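Local coordinates for polyketide biosynthesis cytochrome P450 PksS (Bacillus subtilis, PDB 4YZR), which takes part in antibiotic biosynthesis as a heme-dependent cytochrome P450 that acts on dihydrobacillaene in the metabolism of the polyketide bacillaene, at residues K268-P271 and E272-A275; K199-H202 and D203-K207; I315-G318 and S319-D323; I170-N173 and A174-D177. One frame throughout, in Å; residues are numbered along the deposited sequence.

Along the chain the order is contact 4, contact 2, contact 1, contact 3, all within one cytochrome P450 fold. Contacts 4 and 2 sit at the C-terminal ends of the successive helices 165-175 and 183-206, the F and G helices of the family; their centres are 23 Å apart and their nearest atoms about 8 Å. Contact 1 is the surface turn between helices 261-269 and 274-285 (J and K). Contact 3, the buried K' region, has its centre 26 Å from that of contact 1 and 28 Å from that of contact 4. The four are thus separate local turns and helix ends spread over the fold, and only contact 3 has a side chain within about 4 Å of the heme.

Contact 1. Residues K268-P271 and E272-A275; sequences KQQP and EMIA
Gln270 sends CG away from its own backbone N (chi1 -175°) and then bends at the next bond (chi2 37°), which folds its amide forward, alongside Glu272. OE1 thereby accepts the main-chain N of Glu272 at 2.9 Å, the donor lying only slightly off the amide carbonyl plane. The same oxygen packs against CB of Glu272 at 3.2 Å. The two side chains run side by side, but the amide and the carboxylate stand nearly perpendicular, 84° apart, and the carboxylate itself leads away. Met273 crosses the glutamine chain at about a right angle, bringing its CE to 4.0 Å from Gln270 CB; its side chain also leans on Lys266 and Leu267 of the preceding helix. Two backbone bonds close the turn: Met273 N reaches Gln270 O at 3.0 Å, and Ile274 N reaches Pro271 O at 3.0 Å. Ile274 turns inward, packing on His363, Phe366 and Lys367 of helix 355-372. Such i to i+3 bonding is the signature of a 3-10 turn, which here links helices 261-269 and 274-285, the J and K helices of the cytochrome P450 fold.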
loop_
_atom_site.group_PDB
_atom_site.type_symbol
_atom_site.label_atom_id
_atom_site.label_comp_id
_atom_site.label_asym_id
_atom_site.label_seq_id
_atom_site.Cartn_x
_atom_site.Cartn_y
_atom_site.Cartn_z
ATOM N N LYS A 268 22.965 -5.476 -7.409
ATOM C CA LYS A 268 23.246 -5.761 -8.807
ATOM C C LYS A 268 24.265 -6.904 -8.949
ATOM O O LYS A 268 24.030 -7.825 -9.722
ATOM C CB LYS A 268 23.752 -4.515 -9.447
ATOM C CG LYS A 268 24.029 -4.573 -10.909
ATOM C CD LYS A 268 24.541 -3.175 -11.305
ATOM C CE LYS A 268 23.455 -2.133 -11.211
ATOM N NZ LYS A 268 24.080 -0.798 -11.323
ATOM N N GLN A 269 25.277 -6.892 -8.119
ATOM C CA GLN A 269 26.326 -7.961 -8.156
ATOM C C GLN A 269 25.895 -9.230 -7.548
ATOM O O GLN A 269 26.279 -10.315 -7.996
ATOM C CB GLN A 269 27.551 -7.477 -7.430
ATOM C CG GLN A 269 28.219 -6.313 -8.158
ATOM C CD GLN A 269 29.603 -5.960 -7.615
ATOM O OE1 GLN A 269 30.420 -6.840 -7.280
ATOM N NE2 GLN A 269 29.896 -4.677 -7.556
ATOM N N GLN A 270 24.987 -9.148 -6.537
ATOM C CA GLN A 270 24.537 -10.346 -5.862
ATOM C C GLN A 270 23.015 -10.299 -5.740
ATOM O O GLN A 270 22.479 -9.927 -4.678
ATOM C CB GLN A 270 25.141 -10.501 -4.432
ATOM C CG GLN A 270 24.785 -11.849 -3.712
ATOM C CD GLN A 270 24.745 -13.061 -4.616
ATOM O OE1 GLN A 270 23.788 -13.370 -5.282
ATOM N NE2 GLN A 270 25.896 -13.750 -4.710
ATOM N N PRO A 271 22.329 -10.805 -6.731
ATOM C CA PRO A 271 20.880 -10.786 -6.680
ATOM C C PRO A 271 20.283 -11.625 -5.603
ATOM O O PRO A 271 19.087 -11.489 -5.327
ATOM C CB PRO A 271 20.471 -11.215 -8.102
ATOM C CG PRO A 271 21.659 -10.953 -8.984
ATOM C CD PRO A 271 22.851 -11.141 -8.091
ATOM N N GLU A 272 20.987 -12.573 -4.964
ATOM C CA GLU A 272 20.490 -13.264 -3.792
ATOM C C GLU A 272 20.138 -12.344 -2.614
ATOM O O GLU A 272 19.427 -12.729 -1.756
ATOM C CB GLU A 272 21.482 -14.368 -3.282
ATOM C CG GLU A 272 21.105 -15.274 -2.059
ATOM C CD GLU A 272 20.074 -16.346 -2.344
ATOM O OE1 GLU A 272 19.722 -16.542 -3.543
ATOM O OE2 GLU A 272 19.606 -16.975 -1.334
ATOM N N MET A 273 20.660 -11.141 -2.647
ATOM C CA MET A 273 20.297 -10.164 -1.674
ATOM C C MET A 273 18.864 -9.571 -1.839
ATOM O O MET A 273 18.492 -8.686 -1.025
ATOM C CB MET A 273 21.281 -9.028 -1.674
ATOM C CG MET A 273 22.707 -9.462 -1.240
ATOM S SD MET A 273 23.838 -8.064 -1.359
ATOM C CE MET A 273 25.390 -8.812 -0.817
ATOM N N ILE A 274 18.157 -9.999 -2.853
ATOM C CA ILE A 274 16.871 -9.371 -3.166
ATOM C C ILE A 274 15.919 -9.518 -2.032
ATOM O O ILE A 274 15.170 -8.526 -1.796
ATOM C CB ILE A 274 16.311 -9.880 -4.491
ATOM C CG1 ILE A 274 15.077 -9.077 -4.902
ATOM C CG2 ILE A 274 15.955 -11.344 -4.380
ATOM C CD1 ILE A 274 15.339 -7.640 -5.158
ATOM N N ALA A 275 15.861 -10.567 -1.269
ATOM C CA ALA A 275 14.760 -10.738 -0.320
ATOM C C ALA A 275 14.999 -9.753 0.788
ATOM O O ALA A 275 14.078 -9.034 1.212
ATOM C CB ALA A 275 14.723 -12.142 0.235
#

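Contact 2. Residues K199-H202 and D203-K207; sequences KLIH and DRRIK
The last turns of helix 183-206, the G helix of the P450 fold, carry an i to i+4 salt bridge between Lys199 and Asp203. The lysine chain runs out nearly straight and bends only at its last bond (chi4 41°), which swings NZ back to 3.0 Å from Asp203 OD2, on the syn lone pair. The other oxygen, OD1, takes the hydrogen bond of His202 ND1 at 3.3 Å, met on its anti side and close to the plane of the imidazole; ring and carboxylate planes are 65° apart. One turn further on, Ile206 lies alongside the histidine and places CD1 over a ring face, 4.1 Å from the centroid, a CH-pi contact.

On the inward side leucine and isoleucine pack against the arginines. The methyls of Leu200 lie over one face of the Arg204 guanidinium, offset toward its rim, CD2 being 4.0 Å from NH2, while that group is gripped by Asp211 and by the carbonyls of Met158 and Gly159. Ile201 CG2 touches Arg205 NH2 at 3.5 Å, and this NH2 forms a salt bridge with Glu228 at the start of helix 228-259. Main-chain bonds such as Arg204 N to Leu200 O, 2.9 Å, continue the helix beneath.

Chemically, Asp203 has each oxygen engaged by a donor, which fixes the rotation of its carboxylate. Lys199 and the His202 donor probably favour its ionised form, which the C-terminal end of the helix would probably oppose; the histidine bond is consistent with a proton on ND1.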
loop_
_atom_site.group_PDB
_atom_site.type_symbol
_atom_site.label_atom_id
_atom_site.label_comp_id
_atom_site.label_asym_id
_atom_site.label_seq_id
_atom_site.Cartn_x
_atom_site.Cartn_y
_atom_site.Cartn_z
ATOM N N LYS A 199 -21.223 -7.499 -13.238
ATOM C CA LYS A 199 -21.352 -8.329 -14.448
ATOM C C LYS A 199 -20.376 -9.482 -14.481
ATOM O O LYS A 199 -20.679 -10.626 -14.752
ATOM C CB LYS A 199 -21.210 -7.505 -15.706
ATOM C CG LYS A 199 -21.266 -8.353 -16.992
ATOM C CD LYS A 199 -20.999 -7.524 -18.239
ATOM C CE LYS A 199 -20.631 -8.385 -19.457
ATOM N NZ LYS A 199 -21.435 -9.637 -19.624
ATOM N N LEU A 200 -19.095 -9.226 -14.096
ATOM C CA LEU A 200 -18.126 -10.321 -14.073
ATOM C C LEU A 200 -18.551 -11.345 -13.034
ATOM O O LEU A 200 -18.387 -12.526 -13.255
ATOM C CB LEU A 200 -16.719 -9.783 -13.698
ATOM C CG LEU A 200 -16.152 -8.805 -14.701
ATOM C CD1 LEU A 200 -14.684 -8.476 -14.354
ATOM C CD2 LEU A 200 -16.242 -9.229 -16.142
ATOM N N ILE A 201 -19.029 -10.918 -11.875
ATOM C CA ILE A 201 -19.419 -11.829 -10.808
ATOM C C ILE A 201 -20.587 -12.708 -11.318
ATOM O O ILE A 201 -20.564 -13.926 -11.196
ATOM C CB ILE A 201 -19.869 -11.059 -9.601
ATOM C CG1 ILE A 201 -18.670 -10.482 -8.833
ATOM C CG2 ILE A 201 -20.689 -11.935 -8.622
ATOM C CD1 ILE A 201 -18.972 -9.409 -7.928
ATOM N N HIS A 202 -21.538 -12.062 -11.946
ATOM C CA HIS A 202 -22.705 -12.855 -12.484
ATOM C C HIS A 202 -22.248 -13.895 -13.450
ATOM O O HIS A 202 -22.625 -15.073 -13.351
ATOM C CB HIS A 202 -23.651 -11.904 -13.117
ATOM C CG HIS A 202 -24.817 -12.577 -13.781
ATOM N ND1 HIS A 202 -24.853 -12.833 -15.135
ATOM C CD2 HIS A 202 -25.976 -13.051 -13.271
ATOM C CE1 HIS A 202 -25.998 -13.426 -15.438
ATOM N NE2 HIS A 202 -26.682 -13.592 -14.319
ATOM N N ASP A 203 -21.372 -13.516 -14.378
ATOM C CA ASP A 203 -20.942 -14.388 -15.394
ATOM C C ASP A 203 -20.165 -15.506 -14.854
ATOM O O ASP A 203 -20.329 -16.647 -15.287
ATOM C CB ASP A 203 -20.157 -13.625 -16.468
ATOM C CG ASP A 203 -20.998 -12.629 -17.231
ATOM O OD1 ASP A 203 -22.264 -12.535 -17.082
ATOM O OD2 ASP A 203 -20.336 -11.910 -17.994
ATOM N N ARG A 204 -19.286 -15.242 -13.844
ATOM C CA ARG A 204 -18.416 -16.278 -13.343
ATOM C C ARG A 204 -19.021 -17.213 -12.289
ATOM O O ARG A 204 -18.485 -18.254 -12.049
ATOM C CB ARG A 204 -17.075 -15.643 -12.831
ATOM C CG ARG A 204 -16.397 -15.017 -14.028
ATOM C CD ARG A 204 -15.232 -14.056 -13.709
ATOM N NE ARG A 204 -14.769 -13.403 -14.935
ATOM C CZ ARG A 204 -13.663 -12.686 -15.049
ATOM N NH1 ARG A 204 -12.917 -12.405 -13.946
ATOM N NH2 ARG A 204 -13.421 -12.042 -16.153
ATOM N N ARG A 205 -20.089 -16.777 -11.688
ATOM C CA ARG A 205 -20.838 -17.662 -10.809
ATOM C C ARG A 205 -21.386 -18.809 -11.673
ATOM O O ARG A 205 -21.359 -19.971 -11.246
ATOM C CB ARG A 205 -21.953 -16.922 -10.117
ATOM C CG ARG A 205 -22.526 -17.713 -8.923
ATOM C CD ARG A 205 -23.581 -16.938 -8.170
ATOM N NE ARG A 205 -23.092 -15.876 -7.255
ATOM C CZ ARG A 205 -23.272 -14.565 -7.418
ATOM N NH1 ARG A 205 -23.793 -14.097 -8.548
ATOM N NH2 ARG A 205 -22.873 -13.703 -6.478
ATOM N N ILE A 206 -21.850 -18.460 -12.860
ATOM C CA ILE A 206 -22.431 -19.424 -13.810
ATOM C C ILE A 206 -21.358 -20.224 -14.510
ATOM O O ILE A 206 -21.464 -21.435 -14.577
ATOM C CB ILE A 206 -23.342 -18.723 -14.824
ATOM C CG1 ILE A 206 -24.542 -18.132 -14.083
ATOM C CG2 ILE A 206 -23.841 -19.712 -15.889
ATOM C CD1 ILE A 206 -25.359 -17.118 -14.844
ATOM N N LYS A 207 -20.301 -19.560 -15.016
ATOM C CA LYS A 207 -19.176 -20.176 -15.736
ATOM C C LYS A 207 -17.850 -19.687 -15.119
ATOM O O LYS A 207 -17.268 -18.719 -15.592
ATOM C CB LYS A 207 -19.203 -19.937 -17.275
ATOM C CG LYS A 207 -19.562 -18.544 -17.796
ATOM C CD LYS A 207 -19.077 -18.352 -19.260
ATOM C CE LYS A 207 -18.835 -16.897 -19.742
ATOM N NZ LYS A 207 -19.827 -15.844 -19.335
#

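Contact 3. Residues I315-G318 and S319-D323; sequences IGIG and SANRD
Gly316 O takes the backbone N of Ala320 at 2.9 Å, the first i to i+4 bond of the short helix, accepted by the N-cap glycine itself. Ser319 OG lies 3.2 Å from that same Gly316 O, but its principal partner is Thr48 O, and one hydroxyl proton cannot fully serve both. Ile317 O accepts Asn321 N at 2.9 Å. With the Asn321 CG swung beside its own backbone N (chi1 -84°), ND2 touches Ile317 CG2 at 3.5 Å, and the amide's hydrogen bonds go outside the segments: OD1 accepts from Ile343 N, and ND2 bonds Ser286 OG. Arg322 NE gives its hydrogen to a water at 2.8 Å, which lies in the guanidinium plane and also sits 2.8 Å from Gly318 O. The far nitrogens of Arg322 are held by Glu331 and by Tyr284 O. Asp323 N closes a type I turn on Ala320 O at 3.1 Å. Asn321 O in turn receives Arg283, the arginine of the ExxR motif. This K' segment follows strand 312-315, with the side chain of Ile317 about 4 Å from the heme; helix 17-27 packs on Ser319 and Arg322, and helix 50-58 on Ile315 and Ala320.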
loop_
_atom_site.group_PDB
_atom_site.type_symbol
_atom_site.label_atom_id
_atom_site.label_comp_id
_atom_site.label_asym_id
_atom_site.label_seq_id
_atom_site.Cartn_x
_atom_site.Cartn_y
_atom_site.Cartn_z
ATOM N N ILE A 315 -1.147 5.997 13.139
ATOM C CA ILE A 315 -0.017 5.177 13.336
ATOM C C ILE A 315 1.088 5.619 12.386
ATOM O O ILE A 315 0.947 5.491 11.149
ATOM C CB ILE A 315 -0.319 3.699 13.134
ATOM C CG1 ILE A 315 -1.445 3.205 14.022
ATOM C CG2 ILE A 315 0.899 2.820 13.226
ATOM C CD1 ILE A 315 -1.128 3.148 15.504
ATOM N N GLY A 316 2.173 6.190 12.874
ATOM C CA GLY A 316 3.266 6.715 12.122
ATOM C C GLY A 316 4.221 5.667 11.681
ATOM O O GLY A 316 5.352 5.592 12.162
ATOM N N ILE A 317 3.819 4.850 10.734
ATOM C CA ILE A 317 4.700 3.803 10.169
ATOM C C ILE A 317 6.063 4.323 9.819
ATOM O O ILE A 317 7.096 3.695 10.130
ATOM C CB ILE A 317 3.998 3.144 8.952
ATOM C CG1 ILE A 317 2.786 2.374 9.348
ATOM C CG2 ILE A 317 4.959 2.223 8.232
ATOM C CD1 ILE A 317 1.974 1.748 8.199
ATOM N N GLY A 318 6.134 5.443 9.092
ATOM C CA GLY A 318 7.391 5.895 8.575
ATOM C C GLY A 318 8.456 6.138 9.683
ATOM O O GLY A 318 9.610 5.805 9.482
ATOM N N SER A 319 7.992 6.768 10.772
ATOM C CA SER A 319 8.926 6.979 11.877
ATOM C C SER A 319 9.122 5.769 12.719
ATOM O O SER A 319 10.221 5.569 13.289
ATOM C CB SER A 319 8.425 8.161 12.688
ATOM O OG SER A 319 7.171 8.037 13.188
ATOM N N ALA A 320 8.121 4.945 12.928
ATOM C CA ALA A 320 8.297 3.737 13.706
ATOM C C ALA A 320 9.364 2.864 13.072
ATOM O O ALA A 320 10.223 2.256 13.726
ATOM C CB ALA A 320 7.006 2.951 13.756
ATOM N N ASN A 321 9.373 2.825 11.725
ATOM C CA ASN A 321 10.321 2.065 10.933
ATOM C C ASN A 321 11.762 2.610 10.995
ATOM O O ASN A 321 12.658 1.946 10.526
ATOM C CB ASN A 321 9.828 2.008 9.492
ATOM C CG ASN A 321 8.858 0.943 9.262
ATOM O OD1 ASN A 321 8.618 0.066 10.090
ATOM N ND2 ASN A 321 8.266 0.966 8.061
ATOM N N ARG A 322 11.906 3.773 11.585
ATOM C CA ARG A 322 13.216 4.404 11.779
ATOM C C ARG A 322 13.521 4.562 13.236
ATOM O O ARG A 322 14.383 5.422 13.625
ATOM C CB ARG A 322 13.343 5.735 11.002
ATOM C CG ARG A 322 13.265 5.467 9.489
ATOM C CD ARG A 322 13.308 6.714 8.707
ATOM N NE ARG A 322 13.093 6.479 7.270
ATOM C CZ ARG A 322 13.748 7.101 6.332
ATOM N NH1 ARG A 322 14.713 8.030 6.622
ATOM N NH2 ARG A 322 13.392 6.908 5.116
ATOM N N ASP A 323 12.860 3.846 14.118
ATOM C CA ASP A 323 13.052 4.044 15.582
ATOM C C ASP A 323 14.313 3.374 15.994
ATOM O O ASP A 323 14.501 2.189 15.874
ATOM C CB ASP A 323 11.827 3.448 16.255
ATOM C CG ASP A 323 11.689 3.738 17.694
ATOM O OD1 ASP A 323 12.802 3.767 18.382
ATOM O OD2 ASP A 323 10.638 3.951 18.225
HETATM O O HOH W 1 10.865 4.765 7.151
#

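Contact 4. Residues I170-N173 and A174-D177; sequences IWTN and AMVD
Thr172 and Met175 face the same way at the C-terminal end of helix 165-175, the F helix of the P450 fold, just before the chain turns toward helix 183-206. Backbone hydrogen bonds come first. Ala174 N reaches Ile170 O at 3.1 Å. Met175 N approaches Trp171 O at 2.8 Å but on a bent path, 138° at the hydrogen. Beyond them Asp177 N turns back to Ala174 O at 3.3 Å, so the i to i+4 pattern gives way to a tighter turn.

Thr172 and Trp171 have polar partners outside the two segments. Thr172 OG1 bonds back to Phe168 O, one turn earlier, which leaves its methyl facing the core. Trp171 leads away from the turn; its ring meets that of Tyr196 with planes about 50° apart, and NE1 makes a weak bond to Glu192, both on helix 183-206.

Apolar contacts complete the set. Met175 places CG between its backbone N and carbonyl carbon (chi1 79°) and then extends, laying the thioether beside Thr172, with CE 4.0 Å from Thr172 CG2. Phe236 of helix 228-259 and Leu190 and Phe193 of helix 183-206 pack on the methionine, while Val239 and Leu243 meet Thr172. The turn thus packs against both long helices, 183-206 and 228-259. Val176, which touches Val240, rests its CG2 3.6 Å from both Thr172 O and Asn173 O.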
loop_
_atom_site.group_PDB
_atom_site.type_symbol
_atom_site.label_atom_id
_atom_site.label_comp_id
_atom_site.label_asym_id
_atom_site.label_seq_id
_atom_site.Cartn_x
_atom_site.Cartn_y
_atom_site.Cartn_z
ATOM N N ILE A 170 -9.096 3.906 -16.143
ATOM C CA ILE A 170 -9.775 5.173 -15.863
ATOM C C ILE A 170 -10.604 5.081 -14.641
ATOM O O ILE A 170 -10.519 5.963 -13.759
ATOM C CB ILE A 170 -10.647 5.669 -17.065
ATOM C CG1 ILE A 170 -9.777 5.903 -18.266
ATOM C CG2 ILE A 170 -11.483 6.890 -16.703
ATOM C CD1 ILE A 170 -10.622 6.108 -19.581
ATOM N N TRP A 171 -11.408 4.039 -14.447
ATOM C CA TRP A 171 -12.219 3.941 -13.297
ATOM C C TRP A 171 -11.385 3.833 -11.992
ATOM O O TRP A 171 -11.715 4.467 -11.011
ATOM C CB TRP A 171 -13.133 2.737 -13.352
ATOM C CG TRP A 171 -14.231 2.801 -14.329
ATOM C CD1 TRP A 171 -15.015 3.866 -14.614
ATOM C CD2 TRP A 171 -14.776 1.666 -15.013
ATOM N NE1 TRP A 171 -15.991 3.465 -15.552
ATOM C CE2 TRP A 171 -15.874 2.124 -15.782
ATOM C CE3 TRP A 171 -14.430 0.331 -15.070
ATOM C CZ2 TRP A 171 -16.619 1.241 -16.609
ATOM C CZ3 TRP A 171 -15.201 -0.534 -15.912
ATOM C CH2 TRP A 171 -16.245 -0.077 -16.624
ATOM N N THR A 172 -10.368 2.961 -12.054
ATOM C CA THR A 172 -9.581 2.678 -10.813
ATOM C C THR A 172 -8.813 3.890 -10.398
ATOM O O THR A 172 -8.686 4.182 -9.186
ATOM C CB THR A 172 -8.750 1.440 -10.931
ATOM O OG1 THR A 172 -7.851 1.571 -12.026
ATOM C CG2 THR A 172 -9.634 0.186 -11.040
ATOM N N ASN A 173 -8.302 4.677 -11.349
ATOM C CA ASN A 173 -7.694 5.959 -11.013
ATOM C C ASN A 173 -8.665 6.966 -10.411
ATOM O O ASN A 173 -8.396 7.673 -9.396
ATOM C CB ASN A 173 -7.032 6.579 -12.209
ATOM C CG ASN A 173 -5.761 5.972 -12.584
ATOM O OD1 ASN A 173 -5.197 5.143 -11.863
ATOM N ND2 ASN A 173 -5.317 6.283 -13.779
ATOM N N ALA A 174 -9.846 7.105 -10.992
ATOM C CA ALA A 174 -10.812 8.073 -10.506
ATOM C C ALA A 174 -11.391 7.694 -9.207
ATOM O O ALA A 174 -11.729 8.555 -8.339
ATOM C CB ALA A 174 -11.912 8.247 -11.561
ATOM N N MET A 175 -11.566 6.396 -8.935
ATOM C CA MET A 175 -12.349 6.024 -7.790
ATOM C C MET A 175 -11.640 6.190 -6.422
ATOM O O MET A 175 -12.325 6.106 -5.420
ATOM C CB MET A 175 -12.917 4.592 -7.983
ATOM C CG MET A 175 -11.891 3.523 -7.700
ATOM S SD MET A 175 -12.562 1.948 -8.258
ATOM C CE MET A 175 -11.335 0.889 -7.514
ATOM N N VAL A 176 -10.340 6.391 -6.464
ATOM C CA VAL A 176 -9.375 6.640 -5.294
ATOM C C VAL A 176 -8.876 8.071 -5.210
ATOM O O VAL A 176 -7.936 8.407 -4.399
ATOM C CB VAL A 176 -8.094 5.749 -5.329
ATOM C CG1 VAL A 176 -8.543 4.299 -5.373
ATOM C CG2 VAL A 176 -7.141 5.961 -6.458
ATOM N N ASP A 177 -9.421 8.937 -6.037
ATOM C CA ASP A 177 -8.987 10.345 -6.002
ATOM C C ASP A 177 -9.191 10.958 -4.613
ATOM O O ASP A 177 -10.271 10.814 -4.037
ATOM C CB ASP A 177 -9.811 11.123 -7.034
ATOM C CG ASP A 177 -9.301 12.544 -7.215
ATOM O OD1 ASP A 177 -9.668 13.379 -6.363
ATOM O OD2 ASP A 177 -8.550 12.781 -8.189
#